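Local coordinates for ureidoglycolate hydrolase (Arabidopsis thaliana, PDB 4PXE), which hydrolyses (S)-ureidoglycolate to glyoxylate, ammonium and carbon dioxide as a manganese-dependent homodimer, a late step of plant purine breakdown, at residues P85-G90 with A425-D430; L13-P18 with A111-N116. All blocks are in the same frame, centred on the assembly; numbering follows the deposited sequence.

In the fold
Both contacts lie in the part of the M20 peptidase fold where helices pack on a largely parallel beta core, their centres about 17 Å from each other, 22 Å (contact 1) and 23 Å (contact 2) from the centre of the chain, and well apart from the manganese and glyoxylate sites. Contact 1 sets the end of helix 410-429 on strand 86-91; contact 2 ties the segment leading into helix 17-28 to helix 105-120. Along the chain the segments interleave: 13-18, 85-90, 111-116, then 425-430. The two contacts also touch directly, T89 CG2 lying 3.8 Å from A111 CB. V15 and E113 both touch V417 of helix 410-429, so the N-terminal segment and the C-terminal helix meet here.

Contact 1: residues P85-G90 with A425-D430; sequences PAVATG and AKLSLD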
loop_
_atom_site.group_PDB
_atom_site.type_symbol
_atom_site.label_atom_id
_atom_site.label_comp_id
_atom_site.label_asym_id
_atom_site.label_seq_id
_atom_site.Cartn_x
_atom_site.Cartn_y
_atom_site.Cartn_z
ATOM N N PRO A 85 41.797 -9.889 21.844
ATOM C CA PRO A 85 40.500 -9.837 21.160
ATOM C C PRO A 85 39.420 -10.479 22.035
ATOM O O PRO A 85 39.621 -11.577 22.563
ATOM C CB PRO A 85 40.744 -10.666 19.899
ATOM C CG PRO A 85 42.222 -10.472 19.619
ATOM C CD PRO A 85 42.869 -10.410 20.973
ATOM N N ALA A 86 38.298 -9.782 22.193
ATOM C CA ALA A 86 37.236 -10.206 23.105
ATOM C C ALA A 86 36.363 -11.293 22.496
ATOM O O ALA A 86 36.398 -11.534 21.295
ATOM C CB ALA A 86 36.378 -9.017 23.496
ATOM N N VAL A 87 35.594 -11.964 23.348
ATOM C CA VAL A 87 34.542 -12.863 22.876
ATOM C C VAL A 87 33.256 -12.061 22.811
ATOM O O VAL A 87 32.829 -11.488 23.814
ATOM C CB VAL A 87 34.344 -14.058 23.824
ATOM C CG1 VAL A 87 33.395 -15.080 23.207
ATOM C CG2 VAL A 87 35.693 -14.699 24.154
ATOM N N ALA A 88 32.651 -12.013 21.623
ATOM C CA ALA A 88 31.467 -11.191 21.395
ATOM C C ALA A 88 30.208 -12.035 21.244
ATOM O O ALA A 88 30.262 -13.178 20.795
ATOM C CB ALA A 88 31.659 -10.303 20.158
ATOM N N THR A 89 29.076 -11.453 21.620
ATOM C CA THR A 89 27.791 -12.104 21.400
ATOM C C THR A 89 26.734 -11.035 21.239
ATOM O O THR A 89 26.852 -9.955 21.807
ATOM C CB THR A 89 27.404 -13.047 22.567
ATOM O OG1 THR A 89 26.194 -13.759 22.241
ATOM C CG2 THR A 89 27.193 -12.261 23.865
ATOM N N GLY A 90 25.686 -11.320 20.473
ATOM C CA GLY A 90 24.616 -10.353 20.373
ATOM C C GLY A 90 23.627 -10.647 19.274
ATOM O O GLY A 90 23.724 -11.663 18.593
ATOM N N ALA A 425 32.277 -18.481 28.509
ATOM C CA ALA A 425 33.263 -18.724 29.558
ATOM C C ALA A 425 34.413 -19.554 29.013
ATOM O O ALA A 425 35.590 -19.227 29.234
ATOM C CB ALA A 425 32.605 -19.435 30.733
ATOM N N LYS A 426 34.081 -20.634 28.308
ATOM C CA LYS A 426 35.106 -21.510 27.742
ATOM C C LYS A 426 35.990 -20.761 26.753
ATOM O O LYS A 426 37.218 -20.883 26.781
ATOM C CB LYS A 426 34.478 -22.733 27.079
ATOM C CG LYS A 426 33.816 -23.698 28.043
ATOM C CD LYS A 426 33.153 -24.847 27.292
ATOM C CE LYS A 426 32.554 -25.861 28.258
ATOM N NZ LYS A 426 33.573 -26.455 29.173
ATOM N N LEU A 427 35.376 -19.981 25.878
ATOM C CA LEU A 427 36.132 -19.218 24.895
ATOM C C LEU A 427 36.983 -18.127 25.544
ATOM O O LEU A 427 38.096 -17.854 25.090
ATOM C CB LEU A 427 35.190 -18.632 23.846
ATOM C CG LEU A 427 34.558 -19.699 22.953
ATOM C CD1 LEU A 427 33.461 -19.100 22.084
ATOM C CD2 LEU A 427 35.623 -20.371 22.088
ATOM N N SER A 428 36.462 -17.503 26.597
ATOM C CA SER A 428 37.192 -16.446 27.299
ATOM C C SER A 428 38.524 -16.955 27.851
ATOM O O SER A 428 39.516 -16.224 27.872
ATOM C CB SER A 428 36.347 -15.851 28.429
ATOM O OG SER A 428 37.103 -14.923 29.206
ATOM N N LEU A 429 38.547 -18.216 28.264
ATOM C CA LEU A 429 39.742 -18.790 28.881
ATOM C C LEU A 429 40.682 -19.464 27.876
ATOM O O LEU A 429 41.797 -19.856 28.235
ATOM C CB LEU A 429 39.336 -19.780 29.979
ATOM C CG LEU A 429 38.455 -19.229 31.105
ATOM C CD1 LEU A 429 38.256 -20.276 32.197
ATOM C CD2 LEU A 429 39.024 -17.940 31.688
ATOM N N ASP A 430 40.252 -19.580 26.623
ATOM C CA ASP A 430 41.031 -20.285 25.602
ATOM C C ASP A 430 42.148 -19.432 25.015
ATOM O O ASP A 430 42.578 -18.454 25.633
ATOM C CB ASP A 430 40.129 -20.779 24.472
ATOM C CG ASP A 430 40.405 -22.218 24.107
ATOM O OD1 ASP A 430 40.589 -23.033 25.038
ATOM O OD2 ASP A 430 40.453 -22.532 22.899
ATOM O OXT ASP A 430 42.632 -19.674 23.904
#
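V87 overlaps the last turn of helix 410-429 with both of its methyl groups, one against the L427 side chain, the other against the L427-S428 peptide. CG1 stands 4.0 Å from L427 CB and 4.2 Å from L427 CD1, so it rests against the root and one branch of the leucine. CG2 turns to the peptide that follows, 3.8 Å from S428 N and 3.9 Å from S428 CA, and also meets L427 CB at 4.0 Å. This division follows from the first torsion: CG1 is anti to the backbone N (chi1 -172°) and CG2 anti to the carbonyl carbon, which presents the fork to the helix. The V87 and L427 side chains cross at about a right angle. Strand 86-91 lies between strands 129-133 and 201-209, parallel to both, in the beta core of the M20 metal-dependent hydrolase domain, and the C-terminal helix packs on one face of it. Two further contacts bear out that placement: L424, one turn before S428, also touches V87, and L427 touches L205 of strand 201-209. The link between the segments is apolar, and all three touching residues are buried. S428 places its hydroxyl elsewhere, OG being hydrogen-bonded to the carbonyl O of R127, just ahead of strand 129-133.

Contact 2: residues L13-P18 with A111-N116; sequences LSVDAP and AIEAIN
Helix 105-120 is joined here to the N-terminal segment that leads into helix 17-28, and E113 makes the connection through the backbone of D16, with V15 alongside. E113 OE2 accepts a hydrogen bond from D16 N at 3.0 Å, nearly straight at 170°. The amide approaches from above the carboxylate plane, 39° out of it. The glutamate chain leaves the helix with CG anti to the backbone N (chi1 179°), which lays CG beside the valine, and the bend at chi2 then brings the carboxylate round to the D16 amide. V15 crosses E113 at a slant, its CG1 3.9 Å from E113 CG and 3.8 Å from E113 OE2, while V15 CA comes to 3.7 Å from the same oxygen. The valine also touches A414, V417 and K418 of helix 410-429, so it fills the angle between two helices. D16, at the N-cap position, sends its own carboxylate elsewhere: OD1 caps G19 N in the first turn of helix 17-28. OE2 of E113 has a second partner in R120 NH2, a salt bridge, and that guanidinium group also binds the carbonyl O of S14. With an alanine at E113, D16 N and R120 would probably lose their shared acceptor, and a gap would be likely to open beside V15 CG1. The positive charge of R120 and the amide N-H are likely to favour the anion of this buried glutamate and to compensate for the like charge of D16, whose OD2 is 5.7 Å from E113 OE2.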
loop_
_atom_site.group_PDB
_atom_site.type_symbol
_atom_site.label_atom_id
_atom_site.label_comp_id
_atom_site.label_asym_id
_atom_site.label_seq_id
_atom_site.Cartn_x
_atom_site.Cartn_y
_atom_site.Cartn_z
ATOM N N LEU A 13 25.428 -22.632 37.146
ATOM C CA LEU A 13 24.712 -21.659 36.331
ATOM C C LEU A 13 23.219 -21.703 36.635
ATOM O O LEU A 13 22.588 -22.755 36.518
ATOM C CB LEU A 13 24.955 -21.928 34.842
ATOM C CG LEU A 13 26.407 -21.919 34.359
ATOM C CD1 LEU A 13 26.461 -22.162 32.846
ATOM C CD2 LEU A 13 27.119 -20.620 34.725
ATOM N N SER A 14 22.654 -20.570 37.042
ATOM C CA SER A 14 21.206 -20.496 37.229
ATOM C C SER A 14 20.648 -19.211 36.637
ATOM O O SER A 14 21.176 -18.121 36.858
ATOM C CB SER A 14 20.815 -20.636 38.706
ATOM O OG SER A 14 21.122 -19.468 39.432
ATOM N N VAL A 15 19.575 -19.370 35.876
ATOM C CA VAL A 15 18.948 -18.289 35.131
ATOM C C VAL A 15 17.678 -17.865 35.841
ATOM O O VAL A 15 16.965 -18.703 36.392
ATOM C CB VAL A 15 18.590 -18.765 33.694
ATOM C CG1 VAL A 15 17.795 -17.712 32.930
ATOM C CG2 VAL A 15 19.845 -19.170 32.925
ATOM N N ASP A 16 17.399 -16.567 35.839
ATOM C CA ASP A 16 16.118 -16.078 36.322
ATOM C C ASP A 16 15.142 -16.194 35.155
ATOM O O ASP A 16 14.933 -15.233 34.417
ATOM C CB ASP A 16 16.250 -14.619 36.757
ATOM C CG ASP A 16 14.972 -14.063 37.367
ATOM O OD1 ASP A 16 13.936 -14.754 37.360
ATOM O OD2 ASP A 16 15.010 -12.911 37.847
ATOM N N ALA A 17 14.553 -17.377 34.982
ATOM C CA ALA A 17 13.684 -17.611 33.823
ATOM C C ALA A 17 12.423 -16.732 33.774
ATOM O O ALA A 17 12.122 -16.166 32.730
ATOM C CB ALA A 17 13.347 -19.100 33.670
ATOM N N PRO A 18 11.682 -16.597 34.895
ATOM C CA PRO A 18 10.530 -15.685 34.842
ATOM C C PRO A 18 10.950 -14.230 34.656
ATOM O O PRO A 18 10.213 -13.452 34.043
ATOM C CB PRO A 18 9.878 -15.850 36.219
ATOM C CG PRO A 18 10.367 -17.158 36.720
ATOM C CD PRO A 18 11.728 -17.357 36.158
ATOM N N ALA A 111 21.658 -12.475 26.178
ATOM C CA ALA A 111 23.096 -12.254 26.324
ATOM C C ALA A 111 23.373 -11.482 27.607
ATOM O O ALA A 111 24.337 -11.773 28.324
ATOM C CB ALA A 111 23.664 -11.514 25.126
ATOM N N ILE A 112 22.535 -10.499 27.899
ATOM C CA ILE A 112 22.673 -9.746 29.147
ATOM C C ILE A 112 22.447 -10.686 30.333
ATOM O O ILE A 112 23.210 -10.665 31.304
ATOM C CB ILE A 112 21.730 -8.524 29.191
ATOM C CG1 ILE A 112 22.075 -7.560 28.051
ATOM C CG2 ILE A 112 21.844 -7.813 30.543
ATOM C CD1 ILE A 112 21.097 -6.409 27.881
ATOM N N GLU A 113 21.435 -11.543 30.236
ATOM C CA GLU A 113 21.197 -12.525 31.288
ATOM C C GLU A 113 22.381 -13.484 31.431
ATOM O O GLU A 113 22.731 -13.870 32.541
ATOM C CB GLU A 113 19.881 -13.288 31.065
ATOM C CG GLU A 113 19.576 -14.369 32.120
ATOM C CD GLU A 113 19.340 -13.823 33.533
ATOM O OE1 GLU A 113 19.183 -12.594 33.715
ATOM O OE2 GLU A 113 19.304 -14.645 34.480
ATOM N N ALA A 114 23.025 -13.838 30.324
ATOM C CA ALA A 114 24.211 -14.684 30.381
ATOM C C ALA A 114 25.347 -14.034 31.173
ATOM O O ALA A 114 26.044 -14.709 31.946
ATOM C CB ALA A 114 24.681 -15.026 28.972
ATOM N N ILE A 115 25.530 -12.728 31.003
ATOM C CA ILE A 115 26.522 -11.991 31.788
ATOM C C ILE A 115 26.171 -12.054 33.270
ATOM O O ILE A 115 27.018 -12.345 34.118
ATOM C CB ILE A 115 26.610 -10.516 31.348
ATOM C CG1 ILE A 115 27.199 -10.417 29.944
ATOM C CG2 ILE A 115 27.453 -9.710 32.321
ATOM C CD1 ILE A 115 28.577 -10.963 29.815
ATOM N N ASN A 116 24.913 -11.779 33.584
ATOM C CA ASN A 116 24.453 -11.819 34.969
ATOM C C ASN A 116 24.583 -13.206 35.602
ATOM O O ASN A 116 24.974 -13.330 36.769
ATOM C CB ASN A 116 23.031 -11.264 35.066
ATOM C CG ASN A 116 22.992 -9.752 34.846
ATOM O OD1 ASN A 116 23.885 -9.034 35.301
ATOM N ND2 ASN A 116 21.974 -9.272 34.149
#